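Local structure of CNPV058 bcl-2 like protein (Canarypox virus, 5WOS) at residues Met52-Arg65 with Arg94-Thr106. The protein inhibits host-cell apoptosis and interacts with BAK1, BAX and BH3-containing proteins such as BIM, presumably preventing activation of BAK1 and BAX. Residues are numbered along the deposited sequence; the frame is centred on the assembly and turned at random.
Sequences MCDIILRDNIVEFR and RVISIIAFGAYVT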
loop_
_atom_site.group_PDB
_atom_site.type_symbol
_atom_site.label_atom_id
_atom_site.label_comp_id
_atom_site.label_asym_id
_atom_site.label_seq_id
_atom_site.Cartn_x
_atom_site.Cartn_y
_atom_site.Cartn_z
ATOM N N MET A 52 -6.973 -7.262 5.069
ATOM C CA MET A 52 -7.490 -5.922 4.809
ATOM C C MET A 52 -7.309 -5.539 3.346
ATOM O O MET A 52 -8.235 -5.025 2.706
ATOM C CB MET A 52 -6.795 -4.908 5.714
ATOM C CG MET A 52 -7.206 -4.987 7.170
ATOM S SD MET A 52 -6.362 -3.743 8.154
ATOM C CE MET A 52 -7.212 -3.914 9.720
ATOM N N CYS A 53 -6.117 -5.778 2.797
ATOM C CA CYS A 53 -5.859 -5.414 1.407
ATOM C C CYS A 53 -6.616 -6.319 0.444
ATOM O O CYS A 53 -7.037 -5.866 -0.627
ATOM C CB CYS A 53 -4.358 -5.470 1.116
ATOM S SG CYS A 53 -3.368 -4.287 2.063
ATOM N N ASP A 54 -6.803 -7.590 0.801
ATOM C CA ASP A 54 -7.531 -8.502 -0.074
ATOM C C ASP A 54 -9.010 -8.146 -0.151
ATOM O O ASP A 54 -9.662 -8.445 -1.159
ATOM C CB ASP A 54 -7.358 -9.945 0.403
ATOM C CG ASP A 54 -5.982 -10.504 0.092
ATOM O OD1 ASP A 54 -5.179 -9.798 -0.552
ATOM O OD2 ASP A 54 -5.704 -11.654 0.492
ATOM N N ILE A 55 -9.559 -7.524 0.894
ATOM C CA ILE A 55 -10.938 -7.045 0.834
ATOM C C ILE A 55 -11.034 -5.837 -0.089
ATOM O O ILE A 55 -11.920 -5.758 -0.947
ATOM C CB ILE A 55 -11.460 -6.705 2.242
ATOM C CG1 ILE A 55 -11.337 -7.909 3.182
ATOM C CG2 ILE A 55 -12.920 -6.268 2.172
ATOM C CD1 ILE A 55 -11.404 -7.535 4.649
ATOM N N ILE A 56 -10.128 -4.873 0.081
ATOM C CA ILE A 56 -10.138 -3.681 -0.763
ATOM C C ILE A 56 -9.973 -4.069 -2.227
ATOM O O ILE A 56 -10.695 -3.581 -3.104
ATOM C CB ILE A 56 -9.046 -2.697 -0.306
ATOM C CG1 ILE A 56 -9.495 -1.990 0.974
ATOM C CG2 ILE A 56 -8.728 -1.676 -1.396
ATOM C CD1 ILE A 56 -8.395 -1.224 1.660
ATOM N N LEU A 57 -9.015 -4.950 -2.513
ATOM C CA LEU A 57 -8.802 -5.390 -3.886
ATOM C C LEU A 57 -10.053 -6.054 -4.445
ATOM O O LEU A 57 -10.515 -5.718 -5.540
ATOM C CB LEU A 57 -7.608 -6.346 -3.946
ATOM C CG LEU A 57 -6.224 -5.707 -3.799
ATOM C CD1 LEU A 57 -5.156 -6.774 -3.624
ATOM C CD2 LEU A 57 -5.901 -4.834 -5.000
ATOM N N ARG A 58 -10.624 -6.997 -3.695
ATOM C CA ARG A 58 -11.789 -7.723 -4.184
ATOM C C ARG A 58 -12.935 -6.781 -4.527
ATOM O O ARG A 58 -13.675 -7.031 -5.486
ATOM C CB ARG A 58 -12.229 -8.754 -3.143
ATOM C CG ARG A 58 -13.481 -9.529 -3.513
ATOM C CD ARG A 58 -14.670 -9.048 -2.707
ATOM N NE ARG A 58 -14.491 -9.282 -1.275
ATOM C CZ ARG A 58 -15.227 -8.714 -0.325
ATOM N NH1 ARG A 58 -16.196 -7.867 -0.645
ATOM N NH2 ARG A 58 -14.991 -8.989 0.949
ATOM N N ASP A 59 -13.091 -5.693 -3.776
ATOM C CA ASP A 59 -14.187 -4.754 -3.979
ATOM C C ASP A 59 -13.852 -3.614 -4.934
ATOM O O ASP A 59 -14.771 -2.928 -5.393
ATOM C CB ASP A 59 -14.619 -4.159 -2.635
ATOM C CG ASP A 59 -15.177 -5.201 -1.688
ATOM O OD1 ASP A 59 -15.829 -6.150 -2.169
ATOM O OD2 ASP A 59 -14.966 -5.070 -0.462
ATOM N N ASN A 60 -12.569 -3.390 -5.245
ATOM C CA ASN A 60 -12.183 -2.210 -6.011
ATOM C C ASN A 60 -11.165 -2.523 -7.103
ATOM O O ASN A 60 -10.536 -1.597 -7.633
ATOM C CB ASN A 60 -11.612 -1.129 -5.087
ATOM C CG ASN A 60 -12.593 -0.699 -4.016
ATOM O OD1 ASN A 60 -13.488 0.105 -4.270
ATOM N ND2 ASN A 60 -12.428 -1.231 -2.808
ATOM N N ILE A 61 -10.985 -3.795 -7.461
ATOM C CA ILE A 61 -10.029 -4.123 -8.511
ATOM C C ILE A 61 -10.476 -3.542 -9.847
ATOM O O ILE A 61 -9.642 -3.173 -10.682
ATOM C CB ILE A 61 -9.830 -5.651 -8.587
ATOM C CG1 ILE A 61 -8.500 -5.981 -9.258
ATOM C CG2 ILE A 61 -10.987 -6.331 -9.309
ATOM C CD1 ILE A 61 -7.328 -5.855 -8.328
ATOM N N VAL A 62 -11.789 -3.442 -10.071
ATOM C CA VAL A 62 -12.297 -2.911 -11.334
ATOM C C VAL A 62 -11.968 -1.428 -11.459
ATOM O O VAL A 62 -11.483 -0.969 -12.500
ATOM C CB VAL A 62 -13.810 -3.164 -11.444
ATOM C CG1 VAL A 62 -14.374 -2.541 -12.718
ATOM C CG2 VAL A 62 -14.097 -4.656 -11.403
ATOM N N GLU A 63 -12.249 -0.651 -10.412
ATOM C CA GLU A 63 -11.886 0.762 -10.435
ATOM C C GLU A 63 -10.387 0.940 -10.623
ATOM O O GLU A 63 -9.948 1.784 -11.415
ATOM C CB GLU A 63 -12.355 1.447 -9.150
ATOM C CG GLU A 63 -13.817 1.861 -9.170
ATOM C CD GLU A 63 -14.125 2.869 -10.266
ATOM O OE1 GLU A 63 -13.413 3.893 -10.352
ATOM O OE2 GLU A 63 -15.068 2.631 -11.052
ATOM N N PHE A 64 -9.582 0.157 -9.900
ATOM C CA PHE A 64 -8.136 0.216 -10.080
ATOM C C PHE A 64 -7.749 -0.013 -11.538
ATOM O O PHE A 64 -6.864 0.668 -12.067
ATOM C CB PHE A 64 -7.451 -0.822 -9.190
ATOM C CG PHE A 64 -7.509 -0.518 -7.713
ATOM C CD1 PHE A 64 -8.015 0.682 -7.238
ATOM C CD2 PHE A 64 -7.031 -1.443 -6.798
ATOM C CE1 PHE A 64 -8.051 0.947 -5.882
ATOM C CE2 PHE A 64 -7.063 -1.185 -5.439
ATOM C CZ PHE A 64 -7.573 0.012 -4.980
ATOM N N ARG A 65 -8.391 -0.983 -12.196
ATOM C CA ARG A 65 -8.087 -1.284 -13.595
ATOM C C ARG A 65 -8.391 -0.101 -14.507
ATOM O O ARG A 65 -7.691 0.119 -15.503
ATOM C CB ARG A 65 -8.882 -2.509 -14.045
ATOM C CG ARG A 65 -8.472 -3.080 -15.398
ATOM C CD ARG A 65 -9.387 -4.237 -15.784
ATOM N NE ARG A 65 -8.734 -5.203 -16.671
ATOM C CZ ARG A 65 -8.959 -5.335 -17.979
ATOM N NH1 ARG A 65 -8.298 -6.256 -18.667
ATOM N NH2 ARG A 65 -9.840 -4.564 -18.605
ATOM N N ARG A 94 -6.738 4.840 4.824
ATOM C CA ARG A 94 -6.022 5.360 3.665
ATOM C C ARG A 94 -4.683 4.656 3.481
ATOM O O ARG A 94 -4.298 4.332 2.351
ATOM C CB ARG A 94 -5.835 6.871 3.811
ATOM C CG ARG A 94 -7.142 7.635 3.720
ATOM C CD ARG A 94 -6.984 9.111 4.037
ATOM N NE ARG A 94 -8.259 9.814 3.927
ATOM C CZ ARG A 94 -8.396 11.135 3.949
ATOM N NH1 ARG A 94 -7.334 11.918 4.074
ATOM N NH2 ARG A 94 -9.601 11.674 3.838
ATOM N N VAL A 95 -3.964 4.404 4.577
ATOM C CA VAL A 95 -2.676 3.719 4.486
ATOM C C VAL A 95 -2.849 2.335 3.872
ATOM O O VAL A 95 -2.039 1.904 3.041
ATOM C CB VAL A 95 -2.014 3.643 5.876
ATOM C CG1 VAL A 95 -0.778 2.762 5.843
ATOM C CG2 VAL A 95 -1.644 5.039 6.361
ATOM N N ILE A 96 -3.901 1.615 4.270
ATOM C CA ILE A 96 -4.127 0.277 3.732
ATOM C C ILE A 96 -4.517 0.352 2.260
ATOM O O ILE A 96 -4.049 -0.449 1.439
ATOM C CB ILE A 96 -5.192 -0.457 4.566
ATOM C CG1 ILE A 96 -4.681 -0.716 5.990
ATOM C CG2 ILE A 96 -5.607 -1.758 3.892
ATOM C CD1 ILE A 96 -3.538 -1.706 6.081
ATOM N N SER A 97 -5.385 1.303 1.904
ATOM C CA SER A 97 -5.781 1.471 0.510
ATOM C C SER A 97 -4.574 1.723 -0.384
ATOM O O SER A 97 -4.517 1.233 -1.517
ATOM C CB SER A 97 -6.781 2.620 0.394
ATOM O OG SER A 97 -7.862 2.422 1.282
ATOM N N ILE A 98 -3.603 2.498 0.106
ATOM C CA ILE A 98 -2.368 2.726 -0.640
ATOM C C ILE A 98 -1.634 1.410 -0.868
ATOM O O ILE A 98 -1.191 1.105 -1.982
ATOM C CB ILE A 98 -1.484 3.740 0.107
ATOM C CG1 ILE A 98 -2.105 5.134 0.033
ATOM C CG2 ILE A 98 -0.053 3.753 -0.452
ATOM C CD1 ILE A 98 -1.647 6.056 1.142
ATOM N N ILE A 99 -1.486 0.615 0.192
ATOM C CA ILE A 99 -0.766 -0.650 0.082
ATOM C C ILE A 99 -1.464 -1.569 -0.910
ATOM O O ILE A 99 -0.818 -2.215 -1.744
ATOM C CB ILE A 99 -0.634 -1.304 1.469
ATOM C CG1 ILE A 99 0.209 -0.420 2.394
ATOM C CG2 ILE A 99 -0.011 -2.694 1.357
ATOM C CD1 ILE A 99 0.076 -0.774 3.869
ATOM N N ALA A 100 -2.795 -1.639 -0.839
ATOM C CA ALA A 100 -3.540 -2.506 -1.745
ATOM C C ALA A 100 -3.382 -2.050 -3.189
ATOM O O ALA A 100 -3.051 -2.851 -4.073
ATOM C CB ALA A 100 -5.015 -2.535 -1.345
ATOM N N PHE A 101 -3.619 -0.761 -3.449
ATOM C CA PHE A 101 -3.423 -0.229 -4.793
ATOM C C PHE A 101 -1.974 -0.377 -5.233
ATOM O O PHE A 101 -1.698 -0.676 -6.401
ATOM C CB PHE A 101 -3.853 1.236 -4.845
ATOM C CG PHE A 101 -3.653 1.876 -6.193
ATOM C CD1 PHE A 101 -4.570 1.678 -7.209
ATOM C CD2 PHE A 101 -2.548 2.672 -6.441
ATOM C CE1 PHE A 101 -4.390 2.262 -8.446
ATOM C CE2 PHE A 101 -2.366 3.259 -7.677
ATOM C CZ PHE A 101 -3.288 3.051 -8.681
ATOM N N GLY A 102 -1.031 -0.171 -4.314
ATOM C CA GLY A 102 0.357 -0.463 -4.625
ATOM C C GLY A 102 0.555 -1.906 -5.049
ATOM O O GLY A 102 1.264 -2.188 -6.019
ATOM N N ALA A 103 -0.080 -2.840 -4.333
ATOM C CA ALA A 103 0.022 -4.249 -4.695
ATOM C C ALA A 103 -0.503 -4.495 -6.103
ATOM O O ALA A 103 0.119 -5.218 -6.888
ATOM C CB ALA A 103 -0.738 -5.107 -3.685
ATOM N N TYR A 104 -1.648 -3.898 -6.444
ATOM C CA TYR A 104 -2.215 -4.103 -7.774
ATOM C C TYR A 104 -1.264 -3.602 -8.854
ATOM O O TYR A 104 -1.006 -4.300 -9.842
ATOM C CB TYR A 104 -3.570 -3.405 -7.891
ATOM C CG TYR A 104 -4.184 -3.560 -9.262
ATOM C CD1 TYR A 104 -4.545 -4.811 -9.735
ATOM C CD2 TYR A 104 -4.385 -2.463 -10.089
ATOM C CE1 TYR A 104 -5.102 -4.969 -10.989
ATOM C CE2 TYR A 104 -4.942 -2.610 -11.349
ATOM C CZ TYR A 104 -5.297 -3.867 -11.793
ATOM O OH TYR A 104 -5.849 -4.032 -13.041
ATOM N N VAL A 105 -0.741 -2.384 -8.689
ATOM C CA VAL A 105 0.215 -1.840 -9.654
ATOM C C VAL A 105 1.385 -2.797 -9.832
ATOM O O VAL A 105 1.811 -3.088 -10.956
ATOM C CB VAL A 105 0.689 -0.445 -9.205
ATOM C CG1 VAL A 105 1.987 -0.046 -9.905
ATOM C CG2 VAL A 105 -0.387 0.588 -9.485
ATOM N N THR A 106 1.922 -3.300 -8.720
ATOM C CA THR A 106 3.059 -4.211 -8.790
ATOM C C THR A 106 2.724 -5.427 -9.644
ATOM O O THR A 106 3.489 -5.800 -10.541
ATOM C CB THR A 106 3.477 -4.631 -7.378
ATOM O OG1 THR A 106 3.705 -3.464 -6.577
ATOM C CG2 THR A 106 4.751 -5.454 -7.412
#
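The ring of Phe64 is held on both faces: Phe101 sends CD1 over the centre of one, 3.5 Å above the plane, and Asn60 O sits near the rim of the opposite one, while Leu57 CD2 lies in plane at its edge. The edge of Phe101 against this ring makes a T-shaped stack, centroids 5.0 Å apart and planes at 81°, and Phe101 CB adds a CH-pi contact over the same ring. A chi1 of 179° turns the Tyr104 ring back toward helix 43-69, where it reaches between Ile61 and Phe64: Tyr104 CD1 meets Ile61 CD1 at 3.3 Å and Tyr104 CD2 meets Phe64 CB at 3.6 Å; Tyr104 OH rests beside Arg65 CB. Segments 52-65 and 94-106 cross at -66°, joining helix 92-112, the central hydrophobic helix of the all-helical Bcl-2 fold, to helix 43-69 beside the BH3 groove, whose bound peptide packs on Ser97 and Met52 and salt-bridges Arg94. The backbones draw nearest at Cys53 and Ala100, CA to CA 4.9 Å, where the small Ala100 side chain permits it, Ala100 CB touching Ile56 CG2 at 3.8 Å. Further along, Ile96 CG2 receives Ile56 CD1 at 3.6 Å and also meets Met52 CB and Cys53 SG; Ile56 CD1 also lies against Ser97 OG, hydrogen-bonded to Gly93 O.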